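Local coordinates for mRNA interferase (PDB 6L2A), which probably acts as the toxin of a type II toxin-antitoxin system, an RNA endonuclease of the PemK/MazF family, here in an engineered form, at residues A[31-36]-A[49-54]; A[11-16]-A[94-99]; A[64-69]-A[79-84]. The protein carries 6 engineered substitutions. All coordinates share one frame; numbering follows the deposited sequence.

Contact 1 of 3, residues A[31-36]-A[49-54]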
loop_
_atom_site.group_PDB
_atom_site.type_symbol
_atom_site.label_atom_id
_atom_site.label_comp_id
_atom_site.label_asym_id
_atom_site.label_seq_id
_atom_site.Cartn_x
_atom_site.Cartn_y
_atom_site.Cartn_z
ATOM N N VAL A 31 -4.448 -0.841 -10.573
ATOM C CA VAL A 31 -3.160 -1.211 -11.151
ATOM C C VAL A 31 -2.422 -2.117 -10.175
ATOM O O VAL A 31 -2.255 -1.768 -9.001
ATOM C CB VAL A 31 -2.314 0.034 -11.476
ATOM C CG1 VAL A 31 -1.004 -0.376 -12.147
ATOM C CG2 VAL A 31 -3.095 1.004 -12.351
ATOM N N VAL A 32 -1.971 -3.273 -10.660
ATOM C CA VAL A 32 -1.140 -4.157 -9.848
ATOM C C VAL A 32 0.233 -3.526 -9.659
ATOM O O VAL A 32 0.908 -3.177 -10.636
ATOM C CB VAL A 32 -1.021 -5.539 -10.507
ATOM C CG1 VAL A 32 -0.115 -6.436 -9.680
ATOM C CG2 VAL A 32 -2.398 -6.169 -10.697
ATOM N N VAL A 33 0.663 -3.388 -8.403
ATOM C CA VAL A 33 1.950 -2.755 -8.122
ATOM C C VAL A 33 2.834 -3.622 -7.231
ATOM O O VAL A 33 3.997 -3.281 -6.982
ATOM C CB VAL A 33 1.764 -1.357 -7.502
ATOM C CG1 VAL A 33 1.077 -0.429 -8.490
ATOM C CG2 VAL A 33 0.985 -1.441 -6.196
ATOM N N SER A 34 2.308 -4.738 -6.734
ATOM C CA SER A 34 3.179 -5.694 -6.068
ATOM C C SER A 34 4.148 -6.295 -7.085
ATOM O O SER A 34 3.827 -6.438 -8.267
ATOM C CB SER A 34 2.364 -6.792 -5.380
ATOM O OG SER A 34 1.315 -7.270 -6.204
ATOM N N ASN A 35 5.354 -6.623 -6.622
ATOM C CA ASN A 35 6.375 -7.139 -7.524
ATOM C C ASN A 35 5.961 -8.499 -8.085
ATOM O O ASN A 35 5.135 -9.217 -7.514
ATOM C CB ASN A 35 7.729 -7.235 -6.814
ATOM C CG ASN A 35 7.792 -8.376 -5.816
ATOM O OD1 ASN A 35 8.028 -9.525 -6.183
ATOM N ND2 ASN A 35 7.592 -8.060 -4.543
ATOM N N ASP A 36 6.552 -8.850 -9.229
ATOM C CA ASP A 36 6.112 -10.037 -9.953
ATOM C C ASP A 36 6.599 -11.342 -9.334
ATOM O O ASP A 36 6.052 -12.401 -9.663
ATOM C CB ASP A 36 6.553 -9.958 -11.416
ATOM C CG ASP A 36 5.573 -9.178 -12.274
ATOM O OD1 ASP A 36 4.420 -8.986 -11.830
ATOM O OD2 ASP A 36 5.949 -8.763 -13.388
ATOM N N VAL A 49 -1.888 -12.462 -1.274
ATOM C CA VAL A 49 -2.177 -11.033 -1.347
ATOM C C VAL A 49 -1.494 -10.428 -2.564
ATOM O O VAL A 49 -0.323 -10.703 -2.846
ATOM C CB VAL A 49 -1.735 -10.310 -0.060
ATOM C CG1 VAL A 49 -2.760 -10.504 1.042
ATOM C CG2 VAL A 49 -0.367 -10.797 0.384
ATOM N N ILE A 50 -2.243 -9.602 -3.288
ATOM C CA ILE A 50 -1.729 -8.724 -4.331
ATOM C C ILE A 50 -1.928 -7.297 -3.847
ATOM O O ILE A 50 -2.873 -7.007 -3.109
ATOM C CB ILE A 50 -2.446 -8.953 -5.683
ATOM C CG1 ILE A 50 -2.477 -10.444 -6.017
ATOM C CG2 ILE A 50 -1.777 -8.174 -6.806
ATOM C CD1 ILE A 50 -1.108 -11.040 -6.257
ATOM N N THR A 51 -1.029 -6.402 -4.244
ATOM C CA THR A 51 -1.144 -4.995 -3.890
ATOM C C THR A 51 -1.520 -4.206 -5.136
ATOM O O THR A 51 -0.893 -4.365 -6.187
ATOM C CB THR A 51 0.157 -4.474 -3.281
ATOM O OG1 THR A 51 0.447 -5.215 -2.090
ATOM C CG2 THR A 51 0.018 -3.010 -2.928
ATOM N N VAL A 52 -2.560 -3.377 -5.021
ATOM C CA VAL A 52 -3.114 -2.663 -6.162
ATOM C C VAL A 52 -3.256 -1.184 -5.832
ATOM O O VAL A 52 -3.340 -0.780 -4.670
ATOM C CB VAL A 52 -4.479 -3.236 -6.604
ATOM C CG1 VAL A 52 -4.341 -4.699 -7.004
ATOM C CG2 VAL A 52 -5.513 -3.065 -5.497
ATOM N N VAL A 53 -3.295 -0.379 -6.889
ATOM C CA VAL A 53 -3.534 1.058 -6.798
ATOM C C VAL A 53 -4.838 1.373 -7.523
ATOM O O VAL A 53 -4.920 1.199 -8.748
ATOM C CB VAL A 53 -2.353 1.850 -7.380
ATOM C CG1 VAL A 53 -2.734 3.296 -7.593
ATOM C CG2 VAL A 53 -1.150 1.747 -6.453
ATOM N N PRO A 54 -5.876 1.820 -6.818
ATOM C CA PRO A 54 -7.164 2.068 -7.475
ATOM C C PRO A 54 -7.082 3.199 -8.485
ATOM O O PRO A 54 -6.255 4.108 -8.383
ATOM C CB PRO A 54 -8.095 2.434 -6.312
ATOM C CG PRO A 54 -7.431 1.876 -5.099
ATOM C CD PRO A 54 -5.960 1.980 -5.360
#
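S34 leans over T51 and shows how a strand pairing can be finished by a side chain where the main chain turns off. From CA, its CB comes first, resting 3.8 Å from T51 CB; beyond it OG is swung back between the backbone N and the carbonyl carbon of its own residue (chi1 44°). At that tip OG accepts the amide of T51, N to OG 3.2 Å and nearly straight at 174°, while the methyl CG2 of I50 touches the same oxygen from the neighbouring residue. OG has a further partner in OD1 of N39, on the helix 36-45 that follows, so the serine links strand 49-56 to that helix. T51 O in turn takes two amides, those of V33 and S34, both from one face of its plane; the bond from V33 N is the shorter, 2.9 Å.

Upstream the pairing is regular antiparallel sheet. V31 and V53 form a hydrogen-bonded pair, with V53 N to V31 O 2.7 Å, and V32 and V52 the following non-hydrogen-bonded one. Strands 28-32 and 49-56 are thus neighbours in the curled, SH3-like sheet of the MazF fold, and helix 36-45 fills the connection between them.

V31 and V53 share one face, V32 and V52 the other. V31 and V33 touch L110, and V33 and V53 touch L114, of helix 104-117; the side chains of V33 and V53 cross at about a right angle, V33 CG1 lying 3.7 Å from V53 CG2. On the V32 side, CG1 stands anti to its own backbone N (chi1 178°) and meets I50 CG2 at 3.7 Å, beside N39. T51 OG1 is directed elsewhere, to H117 NE2 of the second subunit and to S89 OG.

Contact 2 of 3, residues A[11-16]-A[94-99]; sequences IWQVSL and ALLRPI. Engineered in segment 11-16: S15 (natural residue Asp). Engineered in segment 94-99: A94 (natural residue Arg).
Strands 11-14 and 95-99 run antiparallel, their axes 4.3 Å apart at closest approach and 153° between directions, and a classic beta bulge interrupts them: L96 and R97 both face Q13. The bulge is centred on Q13 O, which receives L96 N at 3.0 Å and, weakly, R97 N. Around it the exchange is ordinary, with Q13 N bonded to R97 O at 2.8 Å, I99 N to I11 O, and S15 N to A94 O; S15 and A94 are both engineered. The extra residue shifts the register by one, so that W12 pairs with P98 but V14 with L95. In the MazF sheet strand 10-14 lies between strands 28-32 and 95-101, the latter pairing within the chain with 10-14.

On the side of W12 and V14, the indole is held between two residues of the opposite strand. P98 CB sits over the centre of its six-membered ring, 3.9 Å from the centroid, a CH-pi contact; L95 CD1 lies above the other face, displaced toward the rim. The other methyl of L95, CD2, touches both V14 CG1, at 3.6 Å, and W12 CB. E10 OE2 accepts from W12 NE1, which fixes the polar edge of the indole.

On the side of Q13 and R97 the arginine is exposed. R97 sets CG between its backbone N and carbonyl carbon (chi1 75°) and extends from there to NE, laying its guanidinium alongside the Q13 chain, the amide and guanidinium planes 31° apart. Q13 CB lies over one face of the guanidinium, offset toward its rim. I99, two residues on from R97, also meets the glutamine, its CD1 methyl resting 3.5 Å from Q13 OE1.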
loop_
_atom_site.group_PDB
_atom_site.type_symbol
_atom_site.label_atom_id
_atom_site.label_comp_id
_atom_site.label_asym_id
_atom_site.label_seq_id
_atom_site.Cartn_x
_atom_site.Cartn_y
_atom_site.Cartn_z
ATOM N N ILE A 11 -3.906 -3.675 -15.442
ATOM C CA ILE A 11 -5.113 -3.066 -14.895
ATOM C C ILE A 11 -6.174 -4.150 -14.789
ATOM O O ILE A 11 -6.532 -4.781 -15.791
ATOM C CB ILE A 11 -5.599 -1.894 -15.757
ATOM C CG1 ILE A 11 -4.512 -0.828 -15.837
ATOM C CG2 ILE A 11 -6.888 -1.306 -15.189
ATOM C CD1 ILE A 11 -4.831 0.271 -16.786
ATOM N N TRP A 12 -6.674 -4.364 -13.577
ATOM C CA TRP A 12 -7.670 -5.382 -13.299
ATOM C C TRP A 12 -8.903 -4.750 -12.673
ATOM O O TRP A 12 -8.808 -3.771 -11.928
ATOM C CB TRP A 12 -7.125 -6.456 -12.348
ATOM C CG TRP A 12 -6.202 -7.441 -12.984
ATOM C CD1 TRP A 12 -4.960 -7.195 -13.490
ATOM C CD2 TRP A 12 -6.439 -8.841 -13.164
ATOM N NE1 TRP A 12 -4.414 -8.353 -13.987
ATOM C CE2 TRP A 12 -5.302 -9.380 -13.797
ATOM C CE3 TRP A 12 -7.507 -9.692 -12.856
ATOM C CZ2 TRP A 12 -5.199 -10.730 -14.128
ATOM C CZ3 TRP A 12 -7.404 -11.034 -13.186
ATOM C CH2 TRP A 12 -6.258 -11.539 -13.815
ATOM N N GLN A 13 -10.062 -5.317 -12.985
ATOM C CA GLN A 13 -11.257 -5.054 -12.201
ATOM C C GLN A 13 -11.160 -5.851 -10.907
ATOM O O GLN A 13 -10.916 -7.061 -10.936
ATOM C CB GLN A 13 -12.513 -5.440 -12.983
ATOM C CG GLN A 13 -13.816 -4.981 -12.346
ATOM C CD GLN A 13 -14.078 -3.495 -12.537
ATOM O OE1 GLN A 13 -13.227 -2.757 -13.037
ATOM N NE2 GLN A 13 -15.268 -3.053 -12.148
ATOM N N VAL A 14 -11.313 -5.172 -9.771
ATOM C CA VAL A 14 -11.105 -5.800 -8.474
ATOM C C VAL A 14 -12.286 -5.489 -7.565
ATOM O O VAL A 14 -12.993 -4.494 -7.737
ATOM C CB VAL A 14 -9.785 -5.351 -7.803
ATOM C CG1 VAL A 14 -8.600 -5.630 -8.711
ATOM C CG2 VAL A 14 -9.842 -3.876 -7.434
ATOM N N SER A 15 -12.490 -6.365 -6.587
ATOM C CA SER A 15 -13.492 -6.155 -5.551
ATOM C C SER A 15 -12.825 -5.504 -4.346
ATOM O O SER A 15 -11.923 -6.089 -3.738
ATOM C CB SER A 15 -14.148 -7.477 -5.155
ATOM O OG SER A 15 -14.917 -7.325 -3.976
ATOM N N LEU A 16 -13.261 -4.296 -4.008
ATOM C CA LEU A 16 -12.715 -3.585 -2.857
ATOM C C LEU A 16 -13.696 -3.605 -1.691
ATOM O O LEU A 16 -13.307 -3.823 -0.543
ATOM C CB LEU A 16 -12.366 -2.143 -3.230
ATOM N N ALA A 94 -10.107 -11.654 -4.924
ATOM C CA ALA A 94 -10.752 -10.392 -5.257
ATOM C C ALA A 94 -10.396 -9.895 -6.650
ATOM O O ALA A 94 -10.983 -8.907 -7.104
ATOM C CB ALA A 94 -10.392 -9.319 -4.223
ATOM N N LEU A 95 -9.450 -10.540 -7.330
ATOM C CA LEU A 95 -9.165 -10.236 -8.727
ATOM C C LEU A 95 -10.277 -10.814 -9.590
ATOM O O LEU A 95 -10.502 -12.030 -9.589
ATOM C CB LEU A 95 -7.812 -10.811 -9.141
ATOM C CG LEU A 95 -6.546 -10.031 -8.791
ATOM C CD1 LEU A 95 -5.327 -10.738 -9.364
ATOM C CD2 LEU A 95 -6.628 -8.609 -9.311
ATOM N N LEU A 96 -10.977 -9.949 -10.325
ATOM C CA LEU A 96 -12.142 -10.366 -11.098
ATOM C C LEU A 96 -11.793 -10.631 -12.558
ATOM O O LEU A 96 -11.984 -11.747 -13.050
ATOM C CB LEU A 96 -13.248 -9.309 -10.978
ATOM C CG LEU A 96 -13.666 -9.044 -9.527
ATOM C CD1 LEU A 96 -14.631 -7.879 -9.405
ATOM C CD2 LEU A 96 -14.250 -10.289 -8.894
ATOM N N ARG A 97 -11.261 -9.630 -13.259
ATOM C CA ARG A 97 -10.921 -9.799 -14.664
ATOM C C ARG A 97 -9.876 -8.762 -15.045
ATOM O O ARG A 97 -9.862 -7.665 -14.477
ATOM C CB ARG A 97 -12.165 -9.659 -15.559
ATOM C CG ARG A 97 -12.647 -8.230 -15.722
ATOM C CD ARG A 97 -14.066 -8.157 -16.264
ATOM N NE ARG A 97 -14.714 -6.914 -15.859
ATOM C CZ ARG A 97 -14.573 -5.756 -16.496
ATOM N NH1 ARG A 97 -13.807 -5.680 -17.577
ATOM N NH2 ARG A 97 -15.197 -4.672 -16.054
ATOM N N PRO A 98 -8.987 -9.082 -15.979
ATOM C CA PRO A 98 -8.042 -8.079 -16.477
ATOM C C PRO A 98 -8.697 -7.162 -17.494
ATOM O O PRO A 98 -9.549 -7.571 -18.286
ATOM C CB PRO A 98 -6.945 -8.929 -17.127
ATOM C CG PRO A 98 -7.665 -10.149 -17.593
ATOM C CD PRO A 98 -8.766 -10.404 -16.589
ATOM N N ILE A 99 -8.279 -5.900 -17.464
ATOM C CA ILE A 99 -8.815 -4.875 -18.344
ATOM C C ILE A 99 -7.782 -4.413 -19.362
ATOM O O ILE A 99 -8.106 -4.204 -20.534
ATOM C CB ILE A 99 -9.347 -3.683 -17.518
ATOM C CG1 ILE A 99 -10.516 -4.128 -16.638
ATOM C CG2 ILE A 99 -9.758 -2.532 -18.423
ATOM C CD1 ILE A 99 -10.967 -3.077 -15.648
#

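Contact 3 of 3, residues A[64-69]-A[79-84]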
loop_
_atom_site.group_PDB
_atom_site.type_symbol
_atom_site.label_atom_id
_atom_site.label_comp_id
_atom_site.label_asym_id
_atom_site.label_seq_id
_atom_site.Cartn_x
_atom_site.Cartn_y
_atom_site.Cartn_z
ATOM N N PRO A 64 0.636 14.945 -7.245
ATOM C CA PRO A 64 1.898 14.255 -7.565
ATOM C C PRO A 64 1.965 12.828 -7.051
ATOM O O PRO A 64 2.837 12.071 -7.498
ATOM C CB PRO A 64 2.966 15.132 -6.896
ATOM C CG PRO A 64 2.280 16.392 -6.516
ATOM C CD PRO A 64 0.855 16.057 -6.304
ATOM N N PHE A 65 1.097 12.442 -6.117
ATOM C CA PHE A 65 0.967 11.054 -5.700
ATOM C C PHE A 65 -0.057 10.300 -6.539
ATOM O O PHE A 65 -0.514 9.225 -6.134
ATOM C CB PHE A 65 0.609 10.976 -4.213
ATOM C CG PHE A 65 -0.474 11.931 -3.794
ATOM C CD1 PHE A 65 -1.808 11.571 -3.886
ATOM C CD2 PHE A 65 -0.156 13.185 -3.298
ATOM C CE1 PHE A 65 -2.805 12.445 -3.496
ATOM C CE2 PHE A 65 -1.151 14.065 -2.906
ATOM C CZ PHE A 65 -2.475 13.694 -3.004
ATOM N N GLN A 66 -0.429 10.850 -7.694
ATOM C CA GLN A 66 -1.353 10.228 -8.626
ATOM C C GLN A 66 -0.772 10.345 -10.028
ATOM O O GLN A 66 0.055 11.217 -10.302
ATOM C CB GLN A 66 -2.742 10.881 -8.557
ATOM C CG GLN A 66 -3.305 10.969 -7.142
ATOM C CD GLN A 66 -4.509 11.887 -7.046
ATOM O OE1 GLN A 66 -4.670 12.803 -7.851
ATOM N NE2 GLN A 66 -5.356 11.650 -6.048
ATOM N N VAL A 67 -1.201 9.453 -10.920
ATOM C CA VAL A 67 -0.631 9.367 -12.264
ATOM C C VAL A 67 -1.761 9.320 -13.283
ATOM O O VAL A 67 -2.628 8.440 -13.217
ATOM C CB VAL A 67 0.288 8.144 -12.427
ATOM C CG1 VAL A 67 0.856 8.098 -13.841
ATOM C CG2 VAL A 67 1.416 8.184 -11.405
ATOM N N LEU A 68 -1.737 10.247 -14.236
ATOM C CA LEU A 68 -2.701 10.240 -15.329
ATOM C C LEU A 68 -2.447 9.049 -16.247
ATOM O O LEU A 68 -1.323 8.845 -16.718
ATOM C CB LEU A 68 -2.607 11.548 -16.115
ATOM C CG LEU A 68 -3.418 11.682 -17.408
ATOM C CD1 LEU A 68 -4.902 11.780 -17.109
ATOM C CD2 LEU A 68 -2.948 12.886 -18.206
ATOM N N LEU A 69 -3.490 8.260 -16.496
ATOM C CA LEU A 69 -3.409 7.079 -17.350
ATOM C C LEU A 69 -4.226 7.323 -18.613
ATOM O O LEU A 69 -5.448 7.491 -18.542
ATOM C CB LEU A 69 -3.911 5.835 -16.616
ATOM C CG LEU A 69 -3.211 5.487 -15.298
ATOM C CD1 LEU A 69 -3.851 4.269 -14.648
ATOM C CD2 LEU A 69 -1.726 5.259 -15.531
ATOM N N ASP A 79 -9.713 8.764 -20.011
ATOM C CA ASP A 79 -8.521 9.061 -19.232
ATOM C C ASP A 79 -8.843 8.916 -17.753
ATOM O O ASP A 79 -9.910 9.325 -17.286
ATOM C CB ASP A 79 -8.005 10.470 -19.526
ATOM C CG ASP A 79 -7.387 10.589 -20.904
ATOM O OD1 ASP A 79 -7.170 9.542 -21.547
ATOM O OD2 ASP A 79 -7.116 11.727 -21.343
ATOM N N CYS A 80 -7.924 8.304 -17.019
ATOM C CA CYS A 80 -8.126 8.029 -15.609
ATOM C C CYS A 80 -6.845 8.370 -14.868
ATOM O O CYS A 80 -5.813 8.663 -15.475
ATOM C CB CYS A 80 -8.517 6.567 -15.382
ATOM S SG CYS A 80 -10.155 6.092 -15.981
ATOM N N LYS A 81 -6.908 8.335 -13.544
ATOM C CA LYS A 81 -5.712 8.535 -12.745
ATOM C C LYS A 81 -5.595 7.424 -11.715
ATOM O O LYS A 81 -6.580 7.045 -11.075
ATOM C CB LYS A 81 -5.697 9.916 -12.062
ATOM C CG LYS A 81 -6.824 10.181 -11.087
ATOM C CD LYS A 81 -6.614 11.518 -10.391
ATOM C CE LYS A 81 -7.612 11.722 -9.264
ATOM N NZ LYS A 81 -7.537 13.100 -8.705
ATOM N N ALA A 82 -4.388 6.879 -11.594
ATOM C CA ALA A 82 -4.078 5.946 -10.524
ATOM C C ALA A 82 -3.832 6.735 -9.247
ATOM O O ALA A 82 -3.117 7.740 -9.260
ATOM C CB ALA A 82 -2.850 5.107 -10.879
ATOM N N GLN A 83 -4.433 6.289 -8.151
ATOM C CA GLN A 83 -4.375 6.992 -6.872
ATOM C C GLN A 83 -3.481 6.191 -5.929
ATOM O O GLN A 83 -3.949 5.295 -5.224
ATOM C CB GLN A 83 -5.772 7.170 -6.291
ATOM C CG GLN A 83 -6.756 7.858 -7.219
ATOM C CD GLN A 83 -8.127 8.002 -6.591
ATOM O OE1 GLN A 83 -9.020 7.189 -6.828
ATOM N NE2 GLN A 83 -8.300 9.038 -5.779
ATOM N N ALA A 84 -2.187 6.522 -5.915
ATOM C CA ALA A 84 -1.249 5.801 -5.063
ATOM C C ALA A 84 -1.551 5.982 -3.583
ATOM O O ALA A 84 -1.182 5.118 -2.780
ATOM C CB ALA A 84 0.187 6.238 -5.356
HETATM O O HOH W 1 -8.233 12.802 -5.433
#
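Q66 OE1 is held by two donors: K81 NZ reaches it across the strands at 3.0 Å, and the backbone N of Y63 binds it as well. The lysine comes from above the carbonyl plane, 37° out of it, at a C=O...N angle of only 113°, so the contact is not made along a lone pair. K81 carries its amine there on a chain that starts in the hindered position between its backbone N and carbonyl carbon (chi1 61°) and is extended from CG onward; its CD and CE methylenes lie 3.4 Å from the same oxygen. NZ also binds K61 O. Within the same amide, Q66 NE2 gives to E85 OE2 and to a water that NZ reaches only weakly.

Strands 66-69 and 80-83 are consecutive antiparallel neighbours in the sheet of the PemK/MazF fold, joined by a connection that carries the short helix 71-74. Pairs V67-A82 and L69-C80 are hydrogen-bonded, the shortest link being L69 N to C80 O, 2.6 Å and almost straight.

The faces differ in character. L68 and Q83 stand on the same face as Q66 and K81; L68 CD1 reaches D79 CB, just before strand 80-83, at 4.1 Å. Behind are V67, L69, C80 and A82; there L69 CD1 meets A82 CB at 4.0 Å, and helix 104-117 packs on V67 through Q109 and A113.

All three contacts belong to one antiparallel sheet, yet they differ with their depth in it. Contact 1 lies nearest the middle of the chain, its touching residues all buried and mostly valine; contact 2 is partly exposed and built on a bulge and an indole; contact 3 is largely buried, with amide and amine groups on one side. Contacts 1 and 2 meet where V32 CG2 packs on W12 CD1, since strands 28-32 and 10-14 are neighbours. Contacts 1 and 3 join through V53 CG1, against Q83 O and A82 CB, and a probable bond of P54 O with Q83 N. Contacts 2 and 3 do not touch, their centres about 17 Å apart. Of the three, only contact 1 touches the second subunit.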